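Local atomic coordinates of ferritin (Ulva pertusa, PDB entry 3VNX), a protein that stores iron inside a hollow shell of 24 subunits and, as a ferroxidase, probably oxidises ferrous iron on the way in. Residues Val57-His62 with Phe78-Ser83. Residues are numbered along the deposited sequence; the frame is centred on the assembly and turned at random. Where two conformers were deposited one is given.
Sequences VYHALH and FFKEAS
Phe79 packs against Leu61 and Tyr58 where helix 38-66 packs against helix 73-99. Leu61 CB sits over one face of the Phe79 ring, 3.9 Å from its centroid, in a CH-pi contact. Leu61 CD1 reaches Phe79 CE1. Phe78, of the same helix, brings CD2 over the opposite face, so the ring is held from both faces. Tyr58 meets Phe79 obliquely, in neither a stack nor a T-shape: the planes differ by 31°, and Tyr58 CD1 is 3.9 Å from Phe79 CD1. CG of Phe79 is anti to its carbonyl carbon (chi1 -73°), which carries the ring across so that one face lies under Leu61 CB. On its other flank, Tyr58 sets CD2 3.7 Å from Ala82 CB. With an alanine in place of Phe79, Leu61 would probably lose the ring it packs on, a gap would open there, and Tyr58 CD1 would lose its neighbour.

A more polar row runs along the same interface. Lys80 CB lies over a face of the His62 ring, 4.1 Å from its centroid. Farther out, the Lys80 chain runs alongside His59, with Lys80 CD 4.0 Å from His59 NE2. Ser83 OG meets His59 CB at 3.6 Å.

No hydrogen bond joins the two segments; the polar ends are held elsewhere. Tyr58 OH bonds Glu135 on helix 123-151, His62 ND1 bonds Ala76 O, Lys80 NZ pairs with Asp84, and Ser83 OG bonds Ser55 O. His59 bonds Tyr52 and His91 of a neighbouring subunit, tying this row to the subunit interface.

The helix segments run antiparallel, at 164° and 7.6 Å between axes. This is the packing of consecutive helices in the ferritin four-helix bundle, with aromatic side chains facing the bundle core.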
loop_
_atom_site.group_PDB
_atom_site.type_symbol
_atom_site.label_atom_id
_atom_site.label_comp_id
_atom_site.label_asym_id
_atom_site.label_seq_id
_atom_site.Cartn_x
_atom_site.Cartn_y
_atom_site.Cartn_z
ATOM N N VAL A 57 -18.769 49.536 2.192
ATOM C CA VAL A 57 -19.849 49.652 1.227
ATOM C C VAL A 57 -20.213 48.286 0.686
ATOM O O VAL A 57 -21.393 47.941 0.589
ATOM C CB VAL A 57 -19.438 50.528 0.052
ATOM C CG1 VAL A 57 -20.512 50.492 -1.020
ATOM C CG2 VAL A 57 -19.169 51.946 0.525
ATOM N N TYR A 58 -19.198 47.503 0.325
ATOM C CA TYR A 58 -19.457 46.159 -0.176
ATOM C C TYR A 58 -20.169 45.301 0.858
ATOM O O TYR A 58 -21.021 44.472 0.512
ATOM C CB TYR A 58 -18.181 45.485 -0.669
ATOM C CG TYR A 58 -17.808 45.952 -2.059
ATOM C CD1 TYR A 58 -18.781 46.466 -2.908
ATOM C CD2 TYR A 58 -16.498 45.889 -2.523
ATOM C CE1 TYR A 58 -18.466 46.904 -4.181
ATOM C CE2 TYR A 58 -16.171 46.329 -3.802
ATOM C CZ TYR A 58 -17.166 46.838 -4.632
ATOM O OH TYR A 58 -16.878 47.289 -5.913
ATOM N N HIS A 59 -19.832 45.512 2.131
ATOM C CA HIS A 59 -20.481 44.774 3.197
ATOM C C HIS A 59 -21.961 45.164 3.280
ATOM O O HIS A 59 -22.825 44.319 3.541
ATOM C CB HIS A 59 -19.780 45.000 4.533
ATOM C CG HIS A 59 -19.905 43.842 5.467
ATOM N ND1 HIS A 59 -19.203 43.761 6.655
ATOM C CD2 HIS A 59 -20.632 42.703 5.385
ATOM C CE1 HIS A 59 -19.507 42.628 7.264
ATOM N NE2 HIS A 59 -20.377 41.969 6.516
ATOM N N ALA A 60 -22.256 46.440 3.039
ATOM C CA ALA A 60 -23.652 46.882 3.033
ATOM C C ALA A 60 -24.429 46.220 1.877
ATOM O O ALA A 60 -25.579 45.776 2.047
ATOM C CB ALA A 60 -23.742 48.409 2.972
ATOM N N LEU A 61 -23.788 46.129 0.712
ATOM C CA LEU A 61 -24.408 45.493 -0.439
ATOM C C LEU A 61 -24.744 44.055 -0.116
ATOM O O LEU A 61 -25.808 43.536 -0.482
ATOM C CB LEU A 61 -23.474 45.557 -1.636
ATOM C CG LEU A 61 -23.563 46.916 -2.334
ATOM C CD1 LEU A 61 -22.368 47.159 -3.263
ATOM C CD2 LEU A 61 -24.882 47.008 -3.087
ATOM N N HIS A 62 -23.833 43.413 0.598
ATOM C CA HIS A 62 -24.050 42.043 1.009
ATOM C C HIS A 62 -25.336 41.915 1.826
ATOM O O HIS A 62 -26.169 41.022 1.581
ATOM C CB HIS A 62 -22.866 41.532 1.823
ATOM C CG HIS A 62 -23.209 40.362 2.682
ATOM N ND1 HIS A 62 -23.335 39.083 2.181
ATOM C CD2 HIS A 62 -23.489 40.279 4.006
ATOM C CE1 HIS A 62 -23.661 38.260 3.163
ATOM N NE2 HIS A 62 -23.760 38.961 4.281
ATOM N N PHE A 78 -20.965 36.996 -3.028
ATOM C CA PHE A 78 -20.064 37.796 -3.843
ATOM C C PHE A 78 -19.644 39.085 -3.134
ATOM O O PHE A 78 -18.467 39.453 -3.124
ATOM C CB PHE A 78 -20.723 38.144 -5.176
ATOM C CG PHE A 78 -19.868 38.999 -6.051
ATOM C CD1 PHE A 78 -18.935 38.421 -6.907
ATOM C CD2 PHE A 78 -19.980 40.387 -6.013
ATOM C CE1 PHE A 78 -18.136 39.203 -7.721
ATOM C CE2 PHE A 78 -19.193 41.180 -6.821
ATOM C CZ PHE A 78 -18.262 40.587 -7.684
ATOM N N PHE A 79 -20.605 39.777 -2.531
ATOM C CA PHE A 79 -20.258 41.029 -1.887
ATOM C C PHE A 79 -19.539 40.855 -0.559
ATOM O O PHE A 79 -18.684 41.669 -0.214
ATOM C CB PHE A 79 -21.460 41.968 -1.788
ATOM C CG PHE A 79 -21.834 42.565 -3.100
ATOM C CD1 PHE A 79 -20.913 43.336 -3.801
ATOM C CD2 PHE A 79 -23.081 42.339 -3.652
ATOM C CE1 PHE A 79 -21.231 43.887 -5.029
ATOM C CE2 PHE A 79 -23.415 42.888 -4.885
ATOM C CZ PHE A 79 -22.492 43.667 -5.571
ATOM N N LYS A 80 -19.869 39.806 0.183
ATOM C CA LYS A 80 -19.117 39.549 1.401
ATOM C C LYS A 80 -17.646 39.318 1.046
ATOM O O LYS A 80 -16.751 39.864 1.699
ATOM C CB LYS A 80 -19.687 38.369 2.195
ATOM C CG LYS A 80 -18.836 37.983 3.416
ATOM C CD LYS A 80 -18.514 39.199 4.306
ATOM C CE LYS A 80 -18.035 38.785 5.704
ATOM N NZ LYS A 80 -16.758 38.015 5.686
ATOM N N GLU A 81 -17.398 38.525 0.003
ATOM C CA GLU A 81 -16.034 38.247 -0.429
ATOM C C GLU A 81 -15.353 39.525 -0.916
ATOM O O GLU A 81 -14.231 39.840 -0.514
ATOM C CB GLU A 81 -16.032 37.165 -1.511
ATOM C CG GLU A 81 -16.466 35.801 -0.981
ATOM C CD GLU A 81 -16.789 34.800 -2.075
ATOM O OE1 GLU A 81 -16.894 35.200 -3.259
ATOM O OE2 GLU A 81 -16.949 33.606 -1.738
ATOM N N ALA A 82 -16.035 40.274 -1.779
ATOM C CA ALA A 82 -15.471 41.546 -2.221
ATOM C C ALA A 82 -15.129 42.409 -1.002
ATOM O O ALA A 82 -14.082 43.071 -0.979
ATOM C CB ALA A 82 -16.418 42.281 -3.174
ATOM N N SER A 83 -15.990 42.380 0.019
ATOM C CA SER A 83 -15.718 43.150 1.232
ATOM C C SER A 83 -14.462 42.663 1.973
ATOM O O SER A 83 -13.591 43.465 2.330
ATOM C CB SER A 83 -16.924 43.185 2.170
ATOM O OG SER A 83 -16.566 43.852 3.371
#